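Local coordinates for protein lysine cyclodeaminase (Streptomyces pristinaespiralis, PDB 5YU3) that probably converts L-lysine to L-pipecolic acid with loss of ammonia, using bound NAD, and also recognises L-ornithine and L-2,4-diaminobutyric acid, at residues L228-G234 with T295-S301; R131-P136 with A289-D294. All coordinates share one frame; numbering follows the deposited sequence.

How the contacts relate
Contact 1 pairs two parallel strands whose C-terminal ends hold the sodium ion and the nicotinamide amide of NAD; contact 2 lies toward the other end of those strands, where the close of helix 115-133 meets the loop that leads into strand 297-300. Their centres are 11 Å apart, and they share a border: Ser297 OG comes within 3.3 Å of Leu133 O, a weak hydrogen bond, and Leu133 CB lies 3.6 Å from His229 ND1. Segment 289-294 runs directly into 295-301. The pair illustrates how one strand can serve a cofactor site at its far end while its approach is packed against the end of helix 115-133; the Leu133 side chain there lies about 13 Å from the sodium ion.

Contact 1. Residues L228-G234 with T295-S301; sequences LHINAVG and TLSVFDS. With NA (sodium ion), chain E; NAD (nicotinamide-adenine-dinucleotide), chain F.
His229 ND1 and Ser297 OG share a 2.8 Å hydrogen bond, the hydroxyl meeting the imidazole at its edge, near the ring plane. At the other end of the ring, NE2 donates to Asn231 OD1 at 2.9 Å, reaching the oxygen from above its carbonyl plane (56° out of it). That same oxygen sits at the edge of the Phe299 ring, 3.6 Å from CD2, with amide and ring planes 82° apart. His229 has its CG trans to the backbone N (chi1 174°), which swings the imidazole across to the neighbouring strand. Asn231 ND2 is bonded to Ser130 OG and Ser206 OG. Replacing this histidine with a leucine would probably leave Asn231 OD1 and Ser297 OG without the ring nitrogens that now join them.

Behind these side chains, strands 229-232 and 297-300 run parallel, joined by five backbone bonds that pass from Ser297 N to Leu228 O through to Ser301 N to Ala232 O. Ile230, Ala232, Val298 and Asp300 lie on the opposite face, where Val298 CG1 packs 4.2 Å from Ala232 CB. Where the strands end, the carbonyls of Ala232, Gly234 and Ser301 converge with Asp300 OD1 on sodium, Ser301 O at 2.7 Å. The Asp300 carboxylate is also held by the backbone amides of Glu266 and Cys267. NAD N7N donates to Val233 O (3.0 Å) and Ser301 OG (3.2 Å), fixing the nicotinamide amide. Cofactor binding at the C-terminal ends of parallel strands is characteristic of the Rossmann-type domain of the ornithine cyclodeaminase/mu-crystallin family.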
# COMPACT_ATOMS: atom_id res chain seq x y z
N LEU A 228 -19.26 -15.07 29.86
CA LEU A 228 -19.36 -14.20 28.68
C LEU A 228 -18.07 -14.18 27.87
O LEU A 228 -16.97 -14.07 28.42
CB LEU A 228 -19.72 -12.77 29.12
CG LEU A 228 -19.65 -11.68 28.04
CD1 LEU A 228 -20.67 -11.96 26.91
CD2 LEU A 228 -19.86 -10.30 28.61
N HIS A 229 -18.22 -14.30 26.55
CA HIS A 229 -17.14 -14.02 25.61
C HIS A 229 -17.49 -12.81 24.76
O HIS A 229 -18.60 -12.73 24.21
CB HIS A 229 -16.86 -15.21 24.69
CG HIS A 229 -15.86 -14.89 23.63
ND1 HIS A 229 -14.55 -14.60 23.94
CD2 HIS A 229 -15.99 -14.74 22.29
CE1 HIS A 229 -13.90 -14.31 22.82
NE2 HIS A 229 -14.75 -14.39 21.81
N ILE A 230 -16.54 -11.89 24.61
CA ILE A 230 -16.73 -10.69 23.81
C ILE A 230 -15.75 -10.72 22.64
O ILE A 230 -14.55 -10.88 22.85
CB ILE A 230 -16.52 -9.40 24.62
CG1 ILE A 230 -17.40 -9.39 25.88
CG2 ILE A 230 -16.80 -8.17 23.73
CD1 ILE A 230 -17.15 -8.17 26.77
N ASN A 231 -16.27 -10.53 21.42
CA ASN A 231 -15.42 -10.20 20.27
C ASN A 231 -15.41 -8.69 20.15
O ASN A 231 -16.43 -8.08 19.80
CB ASN A 231 -15.93 -10.86 18.99
CG ASN A 231 -16.12 -12.35 19.13
OD1 ASN A 231 -15.15 -13.11 19.25
ND2 ASN A 231 -17.38 -12.79 19.11
N ALA A 232 -14.28 -8.07 20.48
CA ALA A 232 -14.13 -6.62 20.39
C ALA A 232 -13.58 -6.31 19.00
O ALA A 232 -12.40 -6.49 18.73
CB ALA A 232 -13.21 -6.11 21.50
N VAL A 233 -14.46 -5.88 18.10
CA VAL A 233 -14.13 -5.88 16.67
C VAL A 233 -13.83 -4.46 16.20
O VAL A 233 -13.01 -4.26 15.29
CB VAL A 233 -15.27 -6.51 15.85
CG1 VAL A 233 -15.00 -6.37 14.34
CG2 VAL A 233 -15.43 -7.97 16.23
N GLY A 234 -14.50 -3.47 16.81
CA GLY A 234 -14.28 -2.08 16.45
C GLY A 234 -12.81 -1.72 16.54
O GLY A 234 -12.14 -2.12 17.49
N THR A 295 -15.15 -18.48 32.02
CA THR A 295 -14.90 -17.19 32.64
C THR A 295 -14.93 -16.12 31.57
O THR A 295 -15.05 -16.41 30.37
CB THR A 295 -13.55 -17.15 33.39
OG1 THR A 295 -12.52 -17.74 32.58
CG2 THR A 295 -13.65 -17.96 34.63
N LEU A 296 -14.84 -14.87 32.00
CA LEU A 296 -14.91 -13.74 31.08
C LEU A 296 -13.71 -13.75 30.14
O LEU A 296 -12.56 -13.83 30.57
CB LEU A 296 -14.95 -12.42 31.86
CG LEU A 296 -14.90 -11.15 31.01
CD1 LEU A 296 -16.13 -11.06 30.11
CD2 LEU A 296 -14.79 -9.90 31.91
N SER A 297 -13.99 -13.67 28.83
CA SER A 297 -12.94 -13.64 27.82
C SER A 297 -13.23 -12.54 26.81
O SER A 297 -14.38 -12.18 26.55
CB SER A 297 -12.80 -15.01 27.09
OG SER A 297 -14.06 -15.47 26.60
N VAL A 298 -12.15 -11.99 26.24
CA VAL A 298 -12.24 -10.97 25.20
C VAL A 298 -11.29 -11.36 24.08
O VAL A 298 -10.11 -11.62 24.33
CB VAL A 298 -11.88 -9.57 25.73
CG1 VAL A 298 -11.77 -8.59 24.56
CG2 VAL A 298 -12.92 -9.10 26.74
N PHE A 299 -11.81 -11.39 22.86
CA PHE A 299 -10.99 -11.49 21.65
C PHE A 299 -10.84 -10.08 21.11
O PHE A 299 -11.83 -9.47 20.68
CB PHE A 299 -11.64 -12.42 20.62
CG PHE A 299 -11.04 -12.33 19.22
CD1 PHE A 299 -9.67 -12.29 19.02
CD2 PHE A 299 -11.88 -12.30 18.10
CE1 PHE A 299 -9.11 -12.22 17.74
CE2 PHE A 299 -11.34 -12.24 16.81
CZ PHE A 299 -9.95 -12.19 16.62
N ASP A 300 -9.63 -9.55 21.20
CA ASP A 300 -9.31 -8.20 20.72
C ASP A 300 -8.95 -8.30 19.24
O ASP A 300 -7.83 -8.68 18.89
CB ASP A 300 -8.17 -7.60 21.53
CG ASP A 300 -8.00 -6.12 21.29
OD1 ASP A 300 -8.90 -5.51 20.67
OD2 ASP A 300 -6.98 -5.55 21.74
N SER A 301 -9.91 -7.95 18.38
CA SER A 301 -9.79 -8.10 16.94
C SER A 301 -9.43 -6.76 16.32
O SER A 301 -10.12 -5.75 16.54
CB SER A 301 -11.09 -8.64 16.34
OG SER A 301 -10.99 -8.83 14.93
NA NA E . -10.59 -4.30 18.78
PA NAD F . -20.67 0.75 9.97
O1A NAD F . -20.60 2.23 9.80
O2A NAD F . -21.37 -0.10 8.92
O5B NAD F . -21.43 0.44 11.35
C5B NAD F . -20.96 1.02 12.57
C4B NAD F . -22.18 1.23 13.45
O4B NAD F . -21.76 1.65 14.75
C3B NAD F . -23.08 2.35 12.92
O3B NAD F . -24.40 1.84 12.64
C2B NAD F . -23.10 3.37 14.04
O2B NAD F . -24.36 4.02 14.21
C1B NAD F . -22.78 2.51 15.24
N9A NAD F . -22.27 3.21 16.44
C8A NAD F . -21.44 4.28 16.50
N7A NAD F . -21.19 4.61 17.81
C5A NAD F . -21.86 3.72 18.58
C6A NAD F . -22.04 3.46 20.02
N6A NAD F . -21.43 4.24 20.95
N1A NAD F . -22.82 2.41 20.38
C2A NAD F . -23.44 1.61 19.50
N3A NAD F . -23.33 1.79 18.17
C4A NAD F . -22.56 2.80 17.67
O3 NAD F . -19.14 0.22 10.15
PN NAD F . -18.64 -1.30 10.18
O1N NAD F . -19.70 -2.15 10.85
O2N NAD F . -18.15 -1.66 8.80
O5D NAD F . -17.33 -1.20 11.12
C5D NAD F . -17.47 -1.05 12.53
C4D NAD F . -16.08 -1.08 13.17
O4D NAD F . -15.42 -2.30 12.85
C3D NAD F . -15.19 0.03 12.63
O3D NAD F . -14.35 0.51 13.71
C2D NAD F . -14.30 -0.69 11.64
O2D NAD F . -13.08 0.00 11.37
C1D NAD F . -14.11 -2.01 12.37
N1N NAD F . -13.62 -3.11 11.56
C2N NAD F . -12.83 -4.01 12.14
C3N NAD F . -12.32 -5.09 11.43
C7N NAD F . -11.45 -6.08 12.13
O7N NAD F . -10.81 -6.89 11.49
N7N NAD F . -11.44 -6.07 13.47
C4N NAD F . -12.67 -5.26 10.08
C5N NAD F . -13.53 -4.32 9.51
C6N NAD F . -14.00 -3.25 10.27

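Contact 2. Residues R131-P136 with A289-D294; sequences RLLARP and AAGRQD
Gln293 lays its side chain across the carbonyls of Leu132 and Ala134, at the point where helix 115-133 gives way to loop. This is a helix C-terminus packed against the loop that enters strand 297-300 of the Rossmann-type domain. Gln293 CG stands trans to its own carbonyl carbon (chi1 -73°), and the chain then extends, bringing CG to 3.3 Å from Leu132 O. The terminal NE2 gives that same oxygen a weak hydrogen bond, so part of the helix end is met by a side-chain amide. On the other branch of the amide, OE1 touches Pro136 CD, the two side chains crossing at about a right angle. The Gln293 backbone takes part too, its CA making a CH...O contact of 3.3 Å with Leu133 O.

Beside this polar grip lies an apolar one. Leu133 and Arg292 run side by side in the same direction, with Leu133 CD2 3.6 Å from Arg292 CB, and the same methyl reaches Ala289 CB. Ala289 and Arg292 are the ends of a type II turn closed by Arg292 N to Ala289 O. Leu133 also touches Leu282 of helix 279-284 and Phe252 of strand 252-255.

Farther out, Arg135 is bent at chi3 (75°); its NE forms a salt bridge with Asp137. The guanidinium and Asp294 carboxylate planes are 30° apart, with Asp294 OD1 at the guanidinium edge, near its plane, in a salt bridge whose hydrogen bond, Arg135 NH1 to Asp294 OD1 at 3.3 Å, is weak.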
# COMPACT_ATOMS: atom_id res chain seq x y z
N ARG A 131 -15.46 -20.07 18.97
CA ARG A 131 -15.45 -21.51 19.12
C ARG A 131 -14.52 -21.92 20.26
O ARG A 131 -14.83 -22.85 21.02
CB ARG A 131 -15.02 -22.17 17.81
CG ARG A 131 -15.58 -23.55 17.59
CD ARG A 131 -15.56 -23.86 16.10
NE ARG A 131 -14.30 -23.42 15.52
CZ ARG A 131 -13.93 -23.64 14.26
NH1 ARG A 131 -14.75 -24.30 13.44
NH2 ARG A 131 -12.75 -23.20 13.83
N LEU A 132 -13.40 -21.22 20.42
CA LEU A 132 -12.44 -21.54 21.47
C LEU A 132 -12.89 -21.04 22.84
O LEU A 132 -12.57 -21.68 23.86
CB LEU A 132 -11.07 -20.95 21.15
CG LEU A 132 -10.20 -21.69 20.12
CD1 LEU A 132 -9.26 -20.72 19.43
CD2 LEU A 132 -9.43 -22.82 20.77
N LEU A 133 -13.59 -19.90 22.91
CA LEU A 133 -13.73 -19.17 24.17
C LEU A 133 -15.16 -18.89 24.60
O LEU A 133 -15.37 -18.42 25.73
CB LEU A 133 -12.97 -17.83 24.09
CG LEU A 133 -11.45 -17.96 23.99
CD1 LEU A 133 -10.78 -16.62 23.69
CD2 LEU A 133 -10.89 -18.56 25.28
N ALA A 134 -16.15 -19.12 23.75
CA ALA A 134 -17.54 -19.02 24.19
C ALA A 134 -18.05 -20.40 24.57
O ALA A 134 -17.56 -21.43 24.08
CB ALA A 134 -18.43 -18.42 23.09
N ARG A 135 -19.05 -20.42 25.44
CA ARG A 135 -19.67 -21.68 25.82
C ARG A 135 -20.25 -22.36 24.58
O ARG A 135 -20.92 -21.70 23.78
CB ARG A 135 -20.77 -21.43 26.85
CG ARG A 135 -20.32 -21.54 28.30
CD ARG A 135 -21.54 -21.58 29.23
NE ARG A 135 -22.22 -22.88 29.19
CZ ARG A 135 -21.86 -23.95 29.90
NH1 ARG A 135 -20.82 -23.89 30.72
NH2 ARG A 135 -22.54 -25.08 29.80
N PRO A 136 -19.99 -23.65 24.37
CA PRO A 136 -20.50 -24.30 23.15
C PRO A 136 -22.01 -24.37 23.08
O PRO A 136 -22.55 -24.61 21.99
CB PRO A 136 -19.88 -25.70 23.22
CG PRO A 136 -19.44 -25.82 24.76
CD PRO A 136 -19.15 -24.61 25.16
N ALA A 289 -6.29 -22.09 26.11
CA ALA A 289 -7.70 -21.73 26.23
C ALA A 289 -8.49 -22.66 27.14
O ALA A 289 -9.67 -22.40 27.39
CB ALA A 289 -8.35 -21.70 24.84
N ALA A 290 -7.87 -23.73 27.63
CA ALA A 290 -8.61 -24.75 28.37
C ALA A 290 -9.19 -24.15 29.65
O ALA A 290 -8.46 -23.60 30.48
CB ALA A 290 -7.69 -25.93 28.69
N GLY A 291 -10.52 -24.23 29.79
CA GLY A 291 -11.20 -23.66 30.94
C GLY A 291 -11.63 -22.21 30.79
O GLY A 291 -12.40 -21.72 31.62
N ARG A 292 -11.17 -21.51 29.75
CA ARG A 292 -11.49 -20.09 29.64
C ARG A 292 -12.88 -19.84 29.04
O ARG A 292 -13.34 -18.69 29.03
CB ARG A 292 -10.43 -19.38 28.80
CG ARG A 292 -8.98 -19.64 29.24
CD ARG A 292 -8.70 -19.22 30.68
NE ARG A 292 -7.27 -19.35 30.98
CZ ARG A 292 -6.77 -19.64 32.19
NH1 ARG A 292 -7.58 -19.83 33.23
NH2 ARG A 292 -5.46 -19.75 32.35
N GLN A 293 -13.56 -20.87 28.55
CA GLN A 293 -14.93 -20.66 28.12
C GLN A 293 -15.81 -20.25 29.30
O GLN A 293 -16.74 -19.46 29.13
CB GLN A 293 -15.50 -21.92 27.47
CG GLN A 293 -14.96 -22.21 26.08
CD GLN A 293 -15.39 -23.58 25.59
OE1 GLN A 293 -16.10 -24.31 26.29
NE2 GLN A 293 -14.99 -23.93 24.38
N ASP A 294 -15.50 -20.75 30.49
CA ASP A 294 -16.37 -20.58 31.65
C ASP A 294 -16.08 -19.33 32.46
O ASP A 294 -16.73 -19.13 33.50
CB ASP A 294 -16.29 -21.81 32.55
CG ASP A 294 -16.71 -23.07 31.84
OD1 ASP A 294 -17.69 -23.00 31.07
OD2 ASP A 294 -16.07 -24.11 32.04